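Local coordinates for protein mycosin-1 (Mycobacterium smegmatis, PDB 4KB5) that is a membrane-anchored subtilisin-like serine protease that cleaves EspB and may regulate secretion through the mycobacterial ESX-1 type VII system, at residues 66-70 and 105-109; 166-171 and 199-203; 214-218 and 269-273. One frame throughout, in Å; residues are numbered along the deposited sequence.

Interaction 1: 66-70 and 105-109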
ATOM      1  N   VAL A  66       1.606  -5.438  11.896  1.00 27.23           N
ATOM      2  CA  VAL A  66       1.418  -4.724  10.648  1.00 26.87           C
ATOM      3  C   VAL A  66       0.386  -3.623  10.821  1.00 28.37           C
ATOM      4  O   VAL A  66      -0.748  -3.880  11.271  1.00 27.83           O
ATOM      5  CB  VAL A  66       0.964  -5.670   9.508  1.00 27.19           C
ATOM      6  CG1 VAL A  66       0.851  -4.915   8.184  1.00 24.93           C
ATOM      7  CG2 VAL A  66       1.932  -6.844   9.379  1.00 24.58           C
ATOM      8  N   ALA A  67       0.785  -2.401  10.471  1.00 27.70           N
ATOM      9  CA  ALA A  67      -0.122  -1.275  10.457  1.00 27.66           C
ATOM     10  C   ALA A  67      -0.775  -1.156   9.092  1.00 27.43           C
ATOM     11  O   ALA A  67      -0.108  -1.192   8.039  1.00 28.40           O
ATOM     12  CB  ALA A  67       0.611   0.011  10.819  1.00 26.36           C
ATOM     13  N   VAL A  68      -2.087  -1.008   9.102  1.00 25.87           N
ATOM     14  CA  VAL A  68      -2.840  -0.884   7.869  1.00 25.89           C
ATOM     15  C   VAL A  68      -3.335   0.547   7.806  1.00 27.43           C
ATOM     16  O   VAL A  68      -4.223   0.943   8.575  1.00 27.65           O
ATOM     17  CB  VAL A  68      -4.002  -1.888   7.829  1.00 25.75           C
ATOM     18  CG1 VAL A  68      -4.721  -1.839   6.487  1.00 25.68           C
ATOM     19  CG2 VAL A  68      -3.488  -3.294   8.108  1.00 25.76           C
ATOM     20  N   ILE A  69      -2.741   1.337   6.915  1.00 27.21           N
ATOM     21  CA  ILE A  69      -3.145   2.741   6.764  1.00 27.10           C
ATOM     22  C   ILE A  69      -4.076   2.830   5.562  1.00 28.79           C
ATOM     23  O   ILE A  69      -3.649   2.717   4.404  1.00 28.86           O
ATOM     24  CB  ILE A  69      -1.929   3.706   6.702  1.00 26.06           C
ATOM     25  CG1 ILE A  69      -1.090   3.576   7.989  1.00 24.17           C
ATOM     26  CG2 ILE A  69      -2.397   5.144   6.509  1.00 24.85           C
ATOM     27  CD1 ILE A  69       0.135   4.484   8.066  1.00 24.45           C
ATOM     28  N   ASP A  70      -5.366   2.990   5.844  1.00 28.99           N
ATOM     29  CA  ASP A  70      -6.401   2.733   4.834  1.00 28.67           C
ATOM     30  C   ASP A  70      -7.701   3.428   5.271  1.00 29.51           C
ATOM     31  O   ASP A  70      -7.652   4.522   5.851  1.00 28.35           O
ATOM     32  CB  ASP A  70      -6.599   1.203   4.724  1.00 30.25           C
ATOM     33  CG  ASP A  70      -7.123   0.754   3.361  1.00 31.31           C
ATOM     34  OD1 ASP A  70      -8.216   1.197   2.936  1.00 34.03           O
ATOM     35  OD2 ASP A  70      -6.449  -0.088   2.719  1.00 33.89           O
ATOM     36  N   THR A 105      -8.419  -5.098   2.881  1.00 27.44           N
ATOM     37  CA  THR A 105      -6.957  -4.918   2.820  1.00 26.63           C
ATOM     38  C   THR A 105      -6.302  -5.688   3.958  1.00 26.79           C
ATOM     39  O   THR A 105      -5.367  -6.464   3.733  1.00 26.15           O
ATOM     40  CB  THR A 105      -6.558  -3.428   2.903  1.00 26.19           C
ATOM     41  OG1 THR A 105      -7.233  -2.697   1.871  1.00 26.53           O
ATOM     42  CG2 THR A 105      -5.053  -3.260   2.712  1.00 28.11           C
ATOM     43  N   ALA A 106      -6.820  -5.479   5.173  1.00 26.00           N
ATOM     44  CA  ALA A 106      -6.340  -6.147   6.389  1.00 26.00           C
ATOM     45  C   ALA A 106      -6.479  -7.666   6.329  1.00 25.04           C
ATOM     46  O   ALA A 106      -5.622  -8.396   6.829  1.00 25.27           O
ATOM     47  CB  ALA A 106      -7.079  -5.602   7.622  1.00 26.45           C
ATOM     48  N   ALA A 107      -7.573  -8.139   5.735  1.00 25.61           N
ATOM     49  CA  ALA A 107      -7.832  -9.580   5.648  1.00 25.43           C
ATOM     50  C   ALA A 107      -6.860 -10.238   4.668  1.00 24.45           C
ATOM     51  O   ALA A 107      -6.383 -11.337   4.926  1.00 25.71           O
ATOM     52  CB  ALA A 107      -9.278  -9.853   5.235  1.00 25.19           C
ATOM     53  N   ILE A 108      -6.552  -9.568   3.561  1.00 24.36           N
ATOM     54  CA  ILE A 108      -5.493 -10.071   2.655  1.00 25.57           C
ATOM     55  C   ILE A 108      -4.162 -10.233   3.402  1.00 26.93           C
ATOM     56  O   ILE A 108      -3.458 -11.249   3.246  1.00 25.21           O
ATOM     57  CB  ILE A 108      -5.387  -9.220   1.382  1.00 25.99           C
ATOM     58  CG1 ILE A 108      -6.569  -9.581   0.473  1.00 25.58           C
ATOM     59  CG2 ILE A 108      -4.068  -9.481   0.636  1.00 28.80           C
ATOM     60  CD1 ILE A 108      -6.956  -8.516  -0.526  1.00 24.85           C
ATOM     61  N   ILE A 109      -3.854  -9.262   4.270  1.00 27.16           N
ATOM     62  CA  ILE A 109      -2.590  -9.275   4.980  1.00 26.40           C
ATOM     63  C   ILE A 109      -2.592 -10.390   6.013  1.00 27.70           C
ATOM     64  O   ILE A 109      -1.657 -11.189   6.066  1.00 28.84           O
ATOM     65  CB  ILE A 109      -2.270  -7.905   5.643  1.00 26.47           C
ATOM     66  CG1 ILE A 109      -1.999  -6.832   4.583  1.00 25.50           C
ATOM     67  CG2 ILE A 109      -1.093  -8.011   6.612  1.00 23.93           C
ATOM     68  CD1 ILE A 109      -2.079  -5.409   5.118  1.00 25.13           C
TER
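Val66, Val68 and Asp70, alternate residues of a central strand, turn the same face toward Thr105, Ala106 and Ile109 on helix 102-110. This is strand-on-helix packing within the subtilisin-like α/β fold, whose parallel sheet has Asp70 of the charge relay at the C-terminal end of this strand. The segment axes approach to 9.5 Å and run nearly antiparallel, at 154°.

Apolar contacts fill most of the interface. Val66 and Ile109 meet tip to tip, CG1 of the valine lying 4.0 Å from CG2 of the isoleucine. Val68 divides its two methyls between partners one helical turn apart. With CG1 anti to the backbone N (chi1 -175°), that methyl slides past CG2 of Thr105, while CG2 passes CD1 of Ile109 at 3.9 Å and also nears Ala106 CB. Ile109 thus bridges both valines, one branch to each, and it also touches Ala316 of helix 311-328.

The polar part is confined to the strand end, where Asp70, assigned to the charge relay system, comes up to the first residue of the helical segment. Thr105 OG1 stands 2.9 Å from Asp70 OD2, with His101 O, one turn earlier, a second acceptor for the same single proton. The buried carboxylate is thereby approached through both oxygens: OD2 by the threonine hydroxyl, and OD1 by ND1 of His101, the proposed relay histidine.

Interaction 2: 166-171 and 199-203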
ATOM      1  N   VAL A 166       1.969   7.936   9.530  1.00 28.08           N
ATOM      2  CA  VAL A 166       3.203   7.153   9.437  1.00 27.11           C
ATOM      3  C   VAL A 166       4.036   7.261  10.717  1.00 27.87           C
ATOM      4  O   VAL A 166       4.520   6.246  11.246  1.00 28.40           O
ATOM      5  CB  VAL A 166       4.042   7.561   8.190  1.00 27.90           C
ATOM      6  CG1 VAL A 166       5.394   6.853   8.168  1.00 26.55           C
ATOM      7  CG2 VAL A 166       3.275   7.251   6.918  1.00 27.28           C
ATOM      8  N   VAL A 167       4.206   8.482  11.226  1.00 28.46           N
ATOM      9  CA  VAL A 167       4.919   8.669  12.503  1.00 29.15           C
ATOM     10  C   VAL A 167       4.210   7.886  13.607  1.00 27.26           C
ATOM     11  O   VAL A 167       4.843   7.168  14.394  1.00 27.75           O
ATOM     12  CB  VAL A 167       5.022  10.170  12.897  1.00 31.66           C
ATOM     13  CG1 VAL A 167       5.482  10.326  14.350  1.00 31.26           C
ATOM     14  CG2 VAL A 167       5.949  10.914  11.943  1.00 31.22           C
ATOM     15  N   HIS A 168       2.889   8.021  13.641  1.00 29.13           N
ATOM     16  CA  HIS A 168       2.056   7.353  14.649  1.00 29.69           C
ATOM     17  C   HIS A 168       2.178   5.844  14.601  1.00 30.70           C
ATOM     18  O   HIS A 168       2.415   5.191  15.629  1.00 30.63           O
ATOM     19  CB  HIS A 168       0.602   7.775  14.469  1.00 31.02           C
ATOM     20  CG  HIS A 168      -0.251   7.537  15.694  1.00 34.28           C
ATOM     21  ND1 HIS A 168      -1.362   6.774  15.672  1.00 35.95           N
ATOM     22  CD2 HIS A 168      -0.102   7.974  17.005  1.00 34.93           C
ATOM     23  CE1 HIS A 168      -1.908   6.742  16.903  1.00 35.92           C
ATOM     24  NE2 HIS A 168      -1.134   7.473  17.719  1.00 38.55           N
ATOM     25  N   ALA A 169       2.054   5.273  13.398  1.00 31.66           N
ATOM     26  CA  ALA A 169       2.165   3.820  13.222  1.00 30.72           C
ATOM     27  C   ALA A 169       3.520   3.333  13.694  1.00 30.55           C
ATOM     28  O   ALA A 169       3.626   2.324  14.419  1.00 29.26           O
ATOM     29  CB  ALA A 169       1.934   3.446  11.762  1.00 29.84           C
ATOM     30  N   ALA A 170       4.564   4.064  13.307  1.00 31.28           N
ATOM     31  CA  ALA A 170       5.924   3.708  13.715  1.00 33.19           C
ATOM     32  C   ALA A 170       6.078   3.760  15.234  1.00 32.16           C
ATOM     33  O   ALA A 170       6.632   2.841  15.845  1.00 34.34           O
ATOM     34  CB  ALA A 170       6.951   4.616  13.031  1.00 33.93           C
ATOM     35  N   ASN A 171       5.568   4.818  15.847  1.00 33.98           N
ATOM     36  CA  ASN A 171       5.628   4.945  17.310  1.00 35.45           C
ATOM     37  C   ASN A 171       4.771   3.913  18.014  1.00 36.54           C
ATOM     38  O   ASN A 171       5.095   3.495  19.129  1.00 37.07           O
ATOM     39  CB  ASN A 171       5.288   6.364  17.767  1.00 36.34           C
ATOM     40  CG  ASN A 171       6.377   7.364  17.402  1.00 38.24           C
ATOM     41  OD1 ASN A 171       7.539   6.991  17.221  1.00 36.93           O
ATOM     42  ND2 ASN A 171       6.008   8.640  17.297  1.00 38.68           N
ATOM     43  N   ALA A 199       8.596  11.929   7.584  1.00 29.84           N
ATOM     44  CA  ALA A 199       7.918  10.867   8.353  1.00 29.08           C
ATOM     45  C   ALA A 199       8.361   9.460   7.878  1.00 27.69           C
ATOM     46  O   ALA A 199       8.624   8.559   8.689  1.00 28.54           O
ATOM     47  CB  ALA A 199       6.402  11.028   8.238  1.00 28.67           C
ATOM     48  N   ILE A 200       8.462   9.291   6.567  1.00 27.51           N
ATOM     49  CA  ILE A 200       8.940   8.022   5.986  1.00 27.75           C
ATOM     50  C   ILE A 200      10.366   7.672   6.443  1.00 28.54           C
ATOM     51  O   ILE A 200      10.626   6.563   6.940  1.00 28.28           O
ATOM     52  CB  ILE A 200       8.760   8.026   4.464  1.00 27.48           C
ATOM     53  CG1 ILE A 200       7.258   8.001   4.148  1.00 27.16           C
ATOM     54  CG2 ILE A 200       9.476   6.845   3.819  1.00 28.19           C
ATOM     55  CD1 ILE A 200       6.903   8.368   2.727  1.00 27.92           C
ATOM     56  N   ASN A 201      11.272   8.637   6.329  1.00 30.48           N
ATOM     57  CA  ASN A 201      12.646   8.467   6.803  1.00 29.30           C
ATOM     58  C   ASN A 201      12.681   8.133   8.282  1.00 28.90           C
ATOM     59  O   ASN A 201      13.420   7.244   8.712  1.00 29.51           O
ATOM     60  CB  ASN A 201      13.458   9.739   6.532  1.00 31.90           C
ATOM     61  CG  ASN A 201      14.891   9.626   7.023  1.00 34.26           C
ATOM     62  OD1 ASN A 201      15.724   8.953   6.410  1.00 32.38           O
ATOM     63  ND2 ASN A 201      15.177  10.264   8.152  1.00 34.14           N
ATOM     64  N   TYR A 202      11.868   8.842   9.066  1.00 29.81           N
ATOM     65  CA  TYR A 202      11.722   8.530  10.485  1.00 30.96           C
ATOM     66  C   TYR A 202      11.256   7.084  10.732  1.00 30.06           C
ATOM     67  O   TYR A 202      11.880   6.329  11.484  1.00 29.47           O
ATOM     68  CB  TYR A 202      10.761   9.534  11.165  1.00 34.18           C
ATOM     69  CG  TYR A 202      10.487   9.191  12.612  1.00 36.64           C
ATOM     70  CD1 TYR A 202      11.454   9.409  13.602  1.00 37.58           C
ATOM     71  CD2 TYR A 202       9.268   8.625  12.992  1.00 37.33           C
ATOM     72  CE1 TYR A 202      11.209   9.075  14.933  1.00 39.20           C
ATOM     73  CE2 TYR A 202       9.010   8.296  14.316  1.00 38.58           C
ATOM     74  CZ  TYR A 202       9.978   8.523  15.282  1.00 39.92           C
ATOM     75  OH  TYR A 202       9.711   8.180  16.591  1.00 39.99           O
ATOM     76  N   ALA A 203      10.150   6.702  10.106  1.00 29.07           N
ATOM     77  CA  ALA A 203       9.606   5.351  10.298  1.00 29.24           C
ATOM     78  C   ALA A 203      10.578   4.250   9.815  1.00 29.31           C
ATOM     79  O   ALA A 203      10.743   3.215  10.479  1.00 29.83           O
ATOM     80  CB  ALA A 203       8.254   5.230   9.605  1.00 28.09           C
TER
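Tyr202 reaches its ring to Val167, Ala170 and Asn171, its side chain crossing those of the valine and the asparagine at about a right angle. CG lies anti to the backbone N (chi1 175°), which carries the ring over to helix 154-171. There, CE2 comes 4.1 Å from Val167 CG1, with Ala170 CB a little farther away, both methyls standing obliquely to the ring. The phenol then ends on the amide of Asn171: OH donates to OD1 over a short 2.6 Å. The donor lies in the carbonyl plane, on a lone pair of OD1, and OD1 in turn sits at the ring's edge, near its plane. Amide and ring planes are 78° apart, and Asn171 ND2 is taken by Asp15, so both ends of this amide are engaged.

The two helices run almost parallel, 10° apart, with segment axes 8.9 Å from each other. They belong to successive β-α-β crossovers of the subtilisin-like fold: helix 154-171 leads into strand 176-179, and helix 194-206 links that strand to 210-214. Neighbours on one face of the sheet, they approach closely because small residues meet: Ala170 CB touches Ala203 CB at 3.7 Å.

Deeper toward the sheet, Val166 sends CG1 against Ala203 CB at 3.6 Å, and beside the carbonyl O of Ala199. Both Val166 and Ala203 rest on Ile211 of strand 210-214. Val167 uses its other methyl, CG2, against Ala199 CB at 3.7 Å, while CG1 is the branch nearer the tyrosine.

Interaction 3: 214-218 and 269-273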
ATOM      1  N   ALA A 214       0.769   1.421  -2.258  1.00 25.36           N
ATOM      2  CA  ALA A 214       0.068   1.215  -3.522  1.00 26.75           C
ATOM      3  C   ALA A 214       0.672   2.068  -4.635  1.00 27.02           C
ATOM      4  O   ALA A 214       0.997   3.232  -4.412  1.00 28.77           O
ATOM      5  CB  ALA A 214      -1.407   1.556  -3.360  1.00 24.31           C
ATOM      6  N   ALA A 215       0.792   1.508  -5.835  1.00 26.42           N
ATOM      7  CA  ALA A 215       1.224   2.302  -7.003  1.00 27.63           C
ATOM      8  C   ALA A 215       0.171   3.342  -7.407  1.00 28.10           C
ATOM      9  O   ALA A 215       0.504   4.386  -7.996  1.00 25.34           O
ATOM     10  CB  ALA A 215       1.563   1.402  -8.192  1.00 25.61           C
ATOM     11  N   GLY A 216      -1.092   3.056  -7.074  1.00 27.39           N
ATOM     12  CA  GLY A 216      -2.215   3.924  -7.444  1.00 28.24           C
ATOM     13  C   GLY A 216      -3.001   3.372  -8.621  1.00 30.79           C
ATOM     14  O   GLY A 216      -2.474   2.601  -9.440  1.00 30.30           O
ATOM     15  N   ASN A 217      -4.271   3.762  -8.700  1.00 31.73           N
ATOM     16  CA  ASN A 217      -5.159   3.327  -9.778  1.00 32.99           C
ATOM     17  C   ASN A 217      -5.491   4.530 -10.646  1.00 34.26           C
ATOM     18  O   ASN A 217      -5.719   5.625 -10.136  1.00 34.02           O
ATOM     19  CB  ASN A 217      -6.470   2.737  -9.215  1.00 33.93           C
ATOM     20  CG  ASN A 217      -6.245   1.726  -8.094  1.00 34.68           C
ATOM     21  OD1 ASN A 217      -6.957   1.738  -7.080  1.00 37.09           O
ATOM     22  ND2 ASN A 217      -5.283   0.840  -8.271  1.00 32.54           N
ATOM     23  N   THR A 218      -5.522   4.354 -11.955  1.00 35.89           N
ATOM     24  CA  THR A 218      -5.950   5.451 -12.815  1.00 38.49           C
ATOM     25  C   THR A 218      -7.393   5.835 -12.476  1.00 41.11           C
ATOM     26  O   THR A 218      -8.177   5.009 -12.026  1.00 42.82           O
ATOM     27  CB  THR A 218      -5.844   5.097 -14.299  1.00 37.62           C
ATOM     28  OG1 THR A 218      -6.611   3.919 -14.552  1.00 38.41           O
ATOM     29  CG2 THR A 218      -4.387   4.838 -14.691  1.00 37.07           C
ATOM     30  N   ASN A 269      -4.590  -2.793 -16.468  1.00 38.08           N
ATOM     31  CA  ASN A 269      -4.810  -1.536 -17.177  1.00 41.40           C
ATOM     32  C   ASN A 269      -4.961  -0.317 -16.269  1.00 39.71           C
ATOM     33  O   ASN A 269      -4.649   0.789 -16.684  1.00 41.08           O
ATOM     34  CB  ASN A 269      -6.016  -1.643 -18.129  1.00 48.50           C
ATOM     35  CG  ASN A 269      -7.319  -1.981 -17.403  1.00 56.56           C
ATOM     36  OD1 ASN A 269      -7.765  -3.129 -17.416  1.00 64.27           O
ATOM     37  ND2 ASN A 269      -7.936  -0.982 -16.773  1.00 58.21           N
ATOM     38  N   PHE A 270      -5.430  -0.521 -15.035  1.00 35.86           N
ATOM     39  CA  PHE A 270      -5.715   0.589 -14.124  1.00 33.84           C
ATOM     40  C   PHE A 270      -4.509   0.960 -13.221  1.00 33.45           C
ATOM     41  O   PHE A 270      -4.542   1.982 -12.551  1.00 35.01           O
ATOM     42  CB  PHE A 270      -6.961   0.268 -13.272  1.00 33.14           C
ATOM     43  CG  PHE A 270      -6.816  -0.988 -12.436  1.00 34.28           C
ATOM     44  CD1 PHE A 270      -6.030  -0.990 -11.276  1.00 30.82           C
ATOM     45  CD2 PHE A 270      -7.431  -2.176 -12.828  1.00 32.31           C
ATOM     46  CE1 PHE A 270      -5.871  -2.144 -10.524  1.00 31.35           C
ATOM     47  CE2 PHE A 270      -7.273  -3.334 -12.074  1.00 32.07           C
ATOM     48  CZ  PHE A 270      -6.495  -3.320 -10.927  1.00 31.86           C
ATOM     49  N   SER A 271      -3.461   0.133 -13.215  1.00 32.22           N
ATOM     50  CA  SER A 271      -2.291   0.316 -12.332  1.00 31.65           C
ATOM     51  C   SER A 271      -1.466   1.529 -12.779  1.00 31.80           C
ATOM     52  O   SER A 271      -1.088   1.620 -13.937  1.00 31.48           O
ATOM     53  CB  SER A 271      -1.425  -0.951 -12.357  1.00 28.91           C
ATOM     54  OG  SER A 271      -0.598  -1.084 -11.211  1.00 30.08           O
ATOM     55  N   MET A 272      -1.210   2.480 -11.879  1.00 32.20           N
ATOM     56  CA  MET A 272      -0.432   3.665 -12.265  1.00 32.15           C
ATOM     57  C   MET A 272       1.036   3.315 -12.528  1.00 30.84           C
ATOM     58  O   MET A 272       1.696   2.686 -11.688  1.00 32.23           O
ATOM     59  CB  MET A 272      -0.541   4.772 -11.215  1.00 32.36           C
ATOM     60  CG  MET A 272      -1.812   5.596 -11.326  1.00 35.50           C
ATOM     61  SD  MET A 272      -1.870   6.709 -12.752  1.00 38.09           S
ATOM     62  CE  MET A 272      -0.401   7.704 -12.488  1.00 37.01           C
ATOM     63  N   SER A 273       1.543   3.703 -13.694  1.00 29.13           N
ATOM     64  CA  SER A 273       2.952   3.453 -14.009  1.00 30.73           C
ATOM     65  C   SER A 273       3.842   4.640 -13.643  1.00 31.42           C
ATOM     66  O   SER A 273       3.375   5.787 -13.539  1.00 30.70           O
ATOM     67  CB  SER A 273       3.143   3.099 -15.481  1.00 30.08           C
ATOM     68  OG  SER A 273       3.086   4.264 -16.284  1.00 32.92           O
TER
HETATM   69  O   HOH W   1       2.683   4.554  -9.633  1.00 23.38           O
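Gly216 and Thr218 grip the chain at Met272 and Phe270 through a pair of backbone hydrogen bonds that frame Asn217 and Ser271. Met272 N donates to Gly216 O at 2.7 Å, nearly straight (163° at the hydrogen) but from above the carbonyl plane. Thr218 N donates to Phe270 O at 2.6 Å, this time within the plane. Together they make a single antiparallel β-bridge in which Asn217 and Ser271 are the non-hydrogen-bonded pair. Phe270 O is used further: Asn217 CA offers it a C-H contact at 3.1 Å, and Thr218 OG1 adds a weak bond at 3.5 Å. A water extends the link on the other flank, donating to Ala215 O at 2.7 Å and to Met272 O at 2.9 Å.

Among the apolar contacts, Met272 runs along the backbone of 216-218. Its bend at chi2 (-72°) carries SD across to Thr218 CG2, 3.7 Å away, while CG packs on the bare backbone of Gly216, whose positive phi suits glycine. Val246 and Cys222 also touch this methionine. A separate amide-ring contact sets Phe270 alongside Asn217, both side chains pointing the same way; the amide approaches the ring obliquely, the two planes 82° apart.

The Ala-Ala-Gly-Asn run is a subtilase signature, and by family analogy Asn217 would be the asparagine that completes the oxyanion hole; its side chain is about 5 Å from that of Ser312. Ser271, opposite it in the bridge, is hydrogen-bonded through OG to Ser260 N. Because the two backbone bonds fall on the residues flanking Asn217, they would limit main-chain movement there, consistent with a role that needs its side chain held near Ser312.

All three contacts belong to the same catalytic domain, built on its parallel sheet. Interactions 1 and 2 lie on opposite faces of strand 65-70 and touch through it: Ala67 CB meets Ala169 CB at 3.8 Å, although their centres are 16 Å apart. Interaction 3 touches neither, its nearest atoms being about 8 Å from interaction 1 and about 11 Å from interaction 2. The active site nevertheless connects 1 and 3, since the side chains of Thr105 and Asn217 each come within about 5 Å of that of Ser312. Interaction 2 stands back from it, with Val166 about 12 Å from Asp70, side chain to side chain.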